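Local coordinates for protein FMN Adenylyltransferase (Candida glabrata, PDB 3FWK) that probably catalyses transfer of an adenylyl group from ATP to FMN, the step that makes FAD, at residues R6-T18 against L76-V88. Numbering follows the deposited sequence.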
ATOM      1  N   ARG A   6      -2.825   2.938  19.293  1.00 15.98           N
ATOM      2  CA  ARG A   6      -4.039   3.744  19.198  1.00 15.91           C
ATOM      3  C   ARG A   6      -3.932   4.671  18.001  1.00 14.90           C
ATOM      4  O   ARG A   6      -2.826   5.039  17.561  1.00 15.50           O
ATOM      5  CB  ARG A   6      -4.250   4.580  20.453  1.00 18.66           C
ATOM      6  CG  ARG A   6      -4.721   3.716  21.655  1.00 24.26           C
ATOM      7  CD  ARG A   6      -4.881   4.570  22.939  1.00 29.52           C
ATOM      8  NE  ARG A   6      -6.061   5.440  22.850  1.00 37.96           N
ATOM      9  CZ  ARG A   6      -6.465   6.288  23.799  1.00 41.43           C
ATOM     10  NH1 ARG A   6      -5.797   6.400  24.944  1.00 43.27           N
ATOM     11  NH2 ARG A   6      -7.547   7.029  23.598  1.00 44.65           N
ATOM     12  N   LEU A   7      -5.076   5.053  17.472  1.00 17.05           N
ATOM     13  CA  LEU A   7      -5.085   5.745  16.187  1.00 16.55           C
ATOM     14  C   LEU A   7      -4.244   7.037  16.224  1.00 16.67           C
ATOM     15  O   LEU A   7      -3.490   7.324  15.293  1.00 15.82           O
ATOM     16  CB  LEU A   7      -6.531   6.037  15.759  1.00 17.75           C
ATOM     17  CG  LEU A   7      -6.711   6.640  14.368  1.00 17.89           C
ATOM     18  CD1 LEU A   7      -6.081   5.791  13.282  1.00 18.51           C
ATOM     19  CD2 LEU A   7      -8.183   6.915  14.080  1.00 19.29           C
ATOM     20  N   GLY A   8      -4.360   7.819  17.291  1.00 16.61           N
ATOM     21  CA  GLY A   8      -3.580   9.051  17.393  1.00 17.85           C
ATOM     22  C   GLY A   8      -2.080   8.806  17.416  1.00 16.62           C
ATOM     23  O   GLY A   8      -1.299   9.563  16.792  1.00 16.49           O
ATOM     24  N   ASP A   9      -1.636   7.780  18.149  1.00 16.22           N
ATOM     25  CA  ASP A   9      -0.225   7.424  18.148  1.00 15.73           C
ATOM     26  C   ASP A   9       0.215   6.953  16.776  1.00 13.88           C
ATOM     27  O   ASP A   9       1.346   7.246  16.342  1.00 15.01           O
ATOM     28  CB  ASP A   9       0.068   6.333  19.184  1.00 17.18           C
ATOM     29  CG  ASP A   9       0.039   6.836  20.607  1.00 19.91           C
ATOM     30  OD1 ASP A   9       0.173   8.049  20.889  1.00 21.83           O
ATOM     31  OD2 ASP A   9      -0.124   5.956  21.491  1.00 23.61           O
ATOM     32  N   ALA A  10      -0.646   6.186  16.100  1.00 14.07           N
ATOM     33  CA  ALA A  10      -0.313   5.771  14.729  1.00 14.21           C
ATOM     34  C   ALA A  10      -0.164   6.976  13.797  1.00 12.87           C
ATOM     35  O   ALA A  10       0.784   7.044  12.987  1.00 13.54           O
ATOM     36  CB  ALA A  10      -1.367   4.797  14.193  1.00 14.63           C
ATOM     37  N   ALA A  11      -1.106   7.907  13.892  1.00 13.49           N
ATOM     38  CA  ALA A  11      -1.064   9.094  13.018  1.00 13.71           C
ATOM     39  C   ALA A  11       0.185   9.931  13.317  1.00 13.43           C
ATOM     40  O   ALA A  11       0.868  10.393  12.402  1.00 13.51           O
ATOM     41  CB  ALA A  11      -2.333   9.891  13.205  1.00 14.33           C
ATOM     42  N   GLU A  12       0.519  10.099  14.598  1.00 13.88           N
ATOM     43  CA  GLU A  12       1.711  10.873  14.956  1.00 14.84           C
ATOM     44  C   GLU A  12       2.981  10.195  14.459  1.00 13.49           C
ATOM     45  O   GLU A  12       3.890  10.865  13.962  1.00 14.51           O
ATOM     46  CB  GLU A  12       1.756  11.051  16.466  1.00 15.93           C
ATOM     47  CG  GLU A  12       2.932  11.977  16.853  1.00 19.48           C
ATOM     48  CD  GLU A  12       2.918  12.431  18.292  1.00 25.10           C
ATOM     49  OE1 GLU A  12       2.221  11.810  19.122  1.00 25.37           O
ATOM     50  OE2 GLU A  12       3.618  13.435  18.583  1.00 27.80           O
ATOM     51  N   LEU A  13       3.063   8.873  14.611  1.00 13.71           N
ATOM     52  CA  LEU A  13       4.184   8.122  14.097  1.00 13.18           C
ATOM     53  C   LEU A  13       4.338   8.374  12.604  1.00 13.49           C
ATOM     54  O   LEU A  13       5.415   8.646  12.104  1.00 13.58           O
ATOM     55  CB  LEU A  13       3.994   6.627  14.345  1.00 14.38           C
ATOM     56  CG  LEU A  13       4.939   5.719  13.553  1.00 15.57           C
ATOM     57  CD1 LEU A  13       6.426   5.908  13.857  1.00 17.65           C
ATOM     58  CD2 LEU A  13       4.524   4.257  13.717  1.00 17.32           C
ATOM     59  N   CYS A  14       3.221   8.294  11.885  1.00 12.70           N
ATOM     60  CA  CYS A  14       3.292   8.429  10.423  1.00 13.13           C
ATOM     61  C   CYS A  14       3.712   9.838  10.025  1.00 13.20           C
ATOM     62  O   CYS A  14       4.478  10.029   9.077  1.00 13.30           O
ATOM     63  CB  CYS A  14       1.948   8.089   9.800  1.00 12.86           C
ATOM     64  SG  CYS A  14       1.656   6.266   9.844  1.00 13.12           S
ATOM     65  N   TYR A  15       3.210  10.826  10.763  1.00 13.04           N
ATOM     66  CA  TYR A  15       3.673  12.205  10.566  1.00 13.73           C
ATOM     67  C   TYR A  15       5.172  12.337  10.790  1.00 13.70           C
ATOM     68  O   TYR A  15       5.886  12.988  10.012  1.00 14.26           O
ATOM     69  CB  TYR A  15       2.882  13.130  11.465  1.00 15.41           C
ATOM     70  CG  TYR A  15       3.359  14.560  11.335  1.00 16.94           C
ATOM     71  CD1 TYR A  15       2.978  15.328  10.240  1.00 17.42           C
ATOM     72  CD2 TYR A  15       4.210  15.123  12.293  1.00 16.80           C
ATOM     73  CE1 TYR A  15       3.430  16.639  10.091  1.00 20.14           C
ATOM     74  CE2 TYR A  15       4.669  16.444  12.156  1.00 19.48           C
ATOM     75  CZ  TYR A  15       4.267  17.153  11.050  1.00 20.78           C
ATOM     76  OH  TYR A  15       4.715  18.461  10.901  1.00 23.58           O
ATOM     77  N   ASN A  16       5.663  11.747  11.870  1.00 13.20           N
ATOM     78  CA  ASN A  16       7.069  11.845  12.175  1.00 14.73           C
ATOM     79  C   ASN A  16       7.965  11.137  11.176  1.00 13.85           C
ATOM     80  O   ASN A  16       8.976  11.688  10.759  1.00 15.21           O
ATOM     81  CB  ASN A  16       7.309  11.324  13.589  1.00 16.76           C
ATOM     82  CG  ASN A  16       6.752  12.258  14.662  1.00 17.09           C
ATOM     83  OD1 ASN A  16       6.566  13.440  14.478  1.00 20.10           O
ATOM     84  ND2 ASN A  16       6.500  11.666  15.847  1.00 20.98           N
ATOM     85  N   LEU A  17       7.596   9.935  10.730  1.00 14.11           N
ATOM     86  CA  LEU A  17       8.452   9.248   9.772  1.00 14.16           C
ATOM     87  C   LEU A  17       8.393   9.937   8.403  1.00 14.22           C
ATOM     88  O   LEU A  17       9.394   9.983   7.685  1.00 14.17           O
ATOM     89  CB  LEU A  17       8.197   7.728   9.714  1.00 14.88           C
ATOM     90  CG  LEU A  17       6.875   7.256   9.126  1.00 14.89           C
ATOM     91  CD1 LEU A  17       7.025   7.117   7.585  1.00 16.24           C
ATOM     92  CD2 LEU A  17       6.481   5.906   9.726  1.00 16.86           C
ATOM     93  N   THR A  18       7.231  10.489   8.041  1.00 13.12           N
ATOM     94  CA  THR A  18       7.097  11.195   6.759  1.00 14.22           C
ATOM     95  C   THR A  18       7.937  12.489   6.780  1.00 13.88           C
ATOM     96  O   THR A  18       8.674  12.791   5.834  1.00 13.89           O
ATOM     97  CB  THR A  18       5.625  11.461   6.441  1.00 14.04           C
ATOM     98  OG1 THR A  18       4.924  10.185   6.374  1.00 14.17           O
ATOM     99  CG2 THR A  18       5.468  12.168   5.109  1.00 15.28           C
ATOM    100  N   LEU A  76       0.023   5.220   5.246  1.00 10.18           N
ATOM    101  CA  LEU A  76       0.978   5.969   6.056  1.00 10.79           C
ATOM    102  C   LEU A  76       0.875   7.464   5.776  1.00 11.21           C
ATOM    103  O   LEU A  76       0.889   8.275   6.697  1.00 11.39           O
ATOM    104  CB  LEU A  76       2.391   5.474   5.774  1.00 11.71           C
ATOM    105  CG  LEU A  76       2.687   4.002   6.091  1.00 13.31           C
ATOM    106  CD1 LEU A  76       4.144   3.681   5.790  1.00 15.59           C
ATOM    107  CD2 LEU A  76       2.284   3.592   7.529  1.00 16.32           C
ATOM    108  N   LEU A  77       0.789   7.850   4.490  1.00 10.35           N
ATOM    109  CA  LEU A  77       0.669   9.254   4.157  1.00 11.57           C
ATOM    110  C   LEU A  77      -0.649   9.859   4.607  1.00 11.34           C
ATOM    111  O   LEU A  77      -0.689  11.033   5.011  1.00 11.77           O
ATOM    112  CB  LEU A  77       0.885   9.454   2.656  1.00 11.72           C
ATOM    113  CG  LEU A  77       2.280   9.077   2.183  1.00 13.10           C
ATOM    114  CD1 LEU A  77       2.323   9.076   0.663  1.00 15.68           C
ATOM    115  CD2 LEU A  77       3.423   9.967   2.790  1.00 15.40           C
ATOM    116  N   TYR A  78      -1.741   9.088   4.518  1.00 10.90           N
ATOM    117  CA  TYR A  78      -3.035   9.557   4.945  1.00 11.44           C
ATOM    118  C   TYR A  78      -3.042   9.814   6.453  1.00 11.69           C
ATOM    119  O   TYR A  78      -3.512  10.868   6.912  1.00 12.16           O
ATOM    120  CB  TYR A  78      -4.077   8.509   4.550  1.00 11.59           C
ATOM    121  CG  TYR A  78      -5.505   8.919   4.795  1.00 12.25           C
ATOM    122  CD1 TYR A  78      -6.159   9.724   3.890  1.00 13.46           C
ATOM    123  CD2 TYR A  78      -6.196   8.528   5.927  1.00 12.78           C
ATOM    124  CE1 TYR A  78      -7.457  10.135   4.085  1.00 14.71           C
ATOM    125  CE2 TYR A  78      -7.497   8.919   6.139  1.00 13.36           C
ATOM    126  CZ  TYR A  78      -8.112   9.751   5.224  1.00 13.61           C
ATOM    127  OH  TYR A  78      -9.398  10.156   5.405  1.00 15.72           O
ATOM    128  N   LEU A  79      -2.503   8.857   7.213  1.00 11.66           N
ATOM    129  CA  LEU A  79      -2.362   9.049   8.670  1.00 11.86           C
ATOM    130  C   LEU A  79      -1.495  10.264   9.002  1.00 12.64           C
ATOM    131  O   LEU A  79      -1.868  11.069   9.887  1.00 13.35           O
ATOM    132  CB  LEU A  79      -1.827   7.771   9.278  1.00 13.10           C
ATOM    133  CG  LEU A  79      -2.803   6.588   9.406  1.00 13.55           C
ATOM    134  CD1 LEU A  79      -2.086   5.303   9.733  1.00 15.16           C
ATOM    135  CD2 LEU A  79      -3.833   6.902  10.498  1.00 19.31           C
ATOM    136  N   SER A  80      -0.389  10.431   8.276  1.00 11.71           N
ATOM    137  CA  SER A  80       0.454  11.605   8.514  1.00 12.46           C
ATOM    138  C   SER A  80      -0.348  12.892   8.278  1.00 12.26           C
ATOM    139  O   SER A  80      -0.269  13.838   9.045  1.00 13.76           O
ATOM    140  CB  SER A  80       1.630  11.541   7.550  1.00 12.76           C
ATOM    141  OG  SER A  80       2.413  12.758   7.611  1.00 15.21           O
ATOM    142  N   CYS A  81      -1.139  12.921   7.211  1.00 12.43           N
ATOM    143  CA  CYS A  81      -1.920  14.099   6.889  1.00 13.13           C
ATOM    144  C   CYS A  81      -3.038  14.366   7.853  1.00 13.68           C
ATOM    145  O   CYS A  81      -3.366  15.526   8.109  1.00 14.87           O
ATOM    146  CB  CYS A  81      -2.437  14.033   5.451  1.00 14.51           C
ATOM    147  SG  CYS A  81      -1.148  14.223   4.231  1.00 15.99           S
ATOM    148  N   LEU A  82      -3.646  13.324   8.414  1.00 14.78           N
ATOM    149  CA  LEU A  82      -4.630  13.542   9.496  1.00 15.74           C
ATOM    150  C   LEU A  82      -3.983  14.224  10.684  1.00 16.95           C
ATOM    151  O   LEU A  82      -4.544  15.168  11.254  1.00 19.30           O
ATOM    152  CB  LEU A  82      -5.215  12.201   9.943  1.00 17.60           C
ATOM    153  CG  LEU A  82      -6.133  11.494   8.963  1.00 18.46           C
ATOM    154  CD1 LEU A  82      -6.511  10.116   9.513  1.00 20.21           C
ATOM    155  CD2 LEU A  82      -7.382  12.319   8.673  1.00 20.52           C
ATOM    156  N   TRP A  83      -2.812  13.751  11.079  1.00 16.02           N
ATOM    157  CA  TRP A  83      -2.094  14.391  12.176  1.00 16.98           C
ATOM    158  C   TRP A  83      -1.751  15.834  11.833  1.00 18.77           C
ATOM    159  O   TRP A  83      -1.993  16.754  12.622  1.00 20.11           O
ATOM    160  CB  TRP A  83      -0.846  13.595  12.539  1.00 16.75           C
ATOM    161  CG  TRP A  83      -0.156  14.127  13.747  1.00 17.23           C
ATOM    162  CD1 TRP A  83       0.901  15.017  13.792  1.00 17.76           C
ATOM    163  CD2 TRP A  83      -0.504  13.857  15.110  1.00 17.67           C
ATOM    164  NE1 TRP A  83       1.231  15.298  15.117  1.00 19.15           N
ATOM    165  CE2 TRP A  83       0.397  14.580  15.930  1.00 19.57           C
ATOM    166  CE3 TRP A  83      -1.449  13.026  15.712  1.00 18.95           C
ATOM    167  CZ2 TRP A  83       0.332  14.539  17.321  1.00 20.24           C
ATOM    168  CZ3 TRP A  83      -1.511  12.983  17.100  1.00 18.96           C
ATOM    169  CH2 TRP A  83      -0.625  13.719  17.879  1.00 19.78           C
ATOM    170  N   GLU A  84      -1.189  16.038  10.657  1.00 17.10           N
ATOM    171  CA  GLU A  84      -0.787  17.392  10.259  1.00 18.32           C
ATOM    172  C   GLU A  84      -1.977  18.333  10.213  1.00 19.42           C
ATOM    173  O   GLU A  84      -1.923  19.468  10.735  1.00 21.78           O
ATOM    174  CB  GLU A  84      -0.041  17.332   8.938  1.00 17.99           C
ATOM    175  CG  GLU A  84       0.446  18.719   8.460  1.00 21.88           C
ATOM    176  CD  GLU A  84       1.463  18.679   7.340  1.00 21.59           C
ATOM    177  OE1 GLU A  84       1.947  17.613   6.929  1.00 21.04           O
ATOM    178  OE2 GLU A  84       1.802  19.781   6.816  1.00 26.23           O
ATOM    179  N   TYR A  85      -3.092  17.867   9.680  1.00 19.31           N
ATOM    180  CA  TYR A  85      -4.264  18.714   9.487  1.00 19.63           C
ATOM    181  C   TYR A  85      -4.874  19.088  10.824  1.00 22.28           C
ATOM    182  O   TYR A  85      -5.211  20.252  11.046  1.00 24.59           O
ATOM    183  CB  TYR A  85      -5.293  18.005   8.608  1.00 20.53           C
ATOM    184  CG  TYR A  85      -6.473  18.843   8.195  1.00 21.92           C
ATOM    185  CD1 TYR A  85      -6.343  19.799   7.182  1.00 23.13           C
ATOM    186  CD2 TYR A  85      -7.737  18.637   8.754  1.00 22.35           C
ATOM    187  CE1 TYR A  85      -7.440  20.549   6.764  1.00 24.22           C
ATOM    188  CE2 TYR A  85      -8.830  19.391   8.338  1.00 23.84           C
ATOM    189  CZ  TYR A  85      -8.657  20.350   7.343  1.00 22.71           C
ATOM    190  OH  TYR A  85      -9.736  21.108   6.885  1.00 26.82           O
ATOM    191  N   TYR A  86      -5.001  18.118  11.715  1.00 20.97           N
ATOM    192  CA  TYR A  86      -5.704  18.337  12.987  1.00 24.24           C
ATOM    193  C   TYR A  86      -4.857  18.812  14.142  1.00 25.64           C
ATOM    194  O   TYR A  86      -5.384  19.514  15.040  1.00 29.70           O
ATOM    195  CB  TYR A  86      -6.511  17.102  13.389  1.00 25.46           C
ATOM    196  CG  TYR A  86      -7.685  16.889  12.483  1.00 25.29           C
ATOM    197  CD1 TYR A  86      -8.744  17.802  12.455  1.00 26.35           C
ATOM    198  CD2 TYR A  86      -7.717  15.804  11.590  1.00 25.39           C
ATOM    199  CE1 TYR A  86      -9.800  17.637  11.592  1.00 26.93           C
ATOM    200  CE2 TYR A  86      -8.787  15.624  10.740  1.00 26.33           C
ATOM    201  CZ  TYR A  86      -9.823  16.547  10.744  1.00 26.66           C
ATOM    202  OH  TYR A  86     -10.876  16.380   9.906  1.00 29.21           O
ATOM    203  N   ILE A  87      -3.581  18.467  14.146  1.00 23.04           N
ATOM    204  CA  ILE A  87      -2.671  18.829  15.239  1.00 26.97           C
ATOM    205  C   ILE A  87      -1.676  19.904  14.852  1.00 30.89           C
ATOM    206  O   ILE A  87      -1.484  20.888  15.588  1.00 31.43           O
ATOM    207  CB  ILE A  87      -1.902  17.594  15.748  1.00 27.08           C
ATOM    208  CG1 ILE A  87      -2.891  16.488  16.172  1.00 26.26           C
ATOM    209  CG2 ILE A  87      -0.921  17.965  16.881  1.00 27.83           C
ATOM    210  CD1 ILE A  87      -3.868  16.883  17.321  1.00 31.63           C
ATOM    211  N   VAL A  88      -1.008  19.725  13.719  1.00 31.43           N
ATOM    212  CA  VAL A  88       0.129  20.584  13.375  1.00 33.20           C
ATOM    213  C   VAL A  88      -0.308  21.924  12.803  1.00 35.69           C
ATOM    214  O   VAL A  88       0.073  22.975  13.332  1.00 38.11           O
ATOM    215  CB  VAL A  88       1.120  19.885  12.428  1.00 31.34           C
ATOM    216  CG1 VAL A  88       2.209  20.861  11.977  1.00 32.75           C
ATOM    217  CG2 VAL A  88       1.750  18.688  13.113  1.00 29.87           C
TER
HETATM  218  O   HOH W   1       4.875  14.781   7.433  1.00 29.96           O
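Trp83 sits as a knob in a hole formed by Gly8, Ala11, Glu12 and Tyr15, where the 7-18 part of helix 7-23 crosses the 76-86 part of helix 69-86 in the Rossmann-like alpha/beta fold at -100°, the segment axes approaching to 7.1 Å. Glu12 CB stands directly over the centroid of the Trp83 six-membered ring at 3.6 Å, and Ile87 CG1 covers the opposite face, clamping the indole. A trans chi1 (-175°) and an extended chain carry Glu12 on over the same face, pointing the same way as the indole, its carboxylate nearly parallel to the ring. Tyr15 meets the five-membered ring obliquely, planes 40° apart, while Val88 CG2 lies over a face of the tyrosine. At that ring's edge, in plane, is Glu84 OE1, whose salt-bridge partner is Lys43 of helix 31-50.

Small side chains let the backbones close in: Ala11 CB touches Leu79 O at 3.6 Å and Cys14 CB touches Leu76 O at 3.3 Å. Leucine methyls fill in around them, Leu7 CD1 against Leu79 CD2 and Leu76 CD2 against Cys14 SG. No direct hydrogen bond joins the two segments; instead, one water links Tyr15 O to Ser80 OG. Within helix 7-23, Thr18 OG1 donates to Cys14 O at 2.7 Å, from the face of the carbonyl plane opposite Thr18 N.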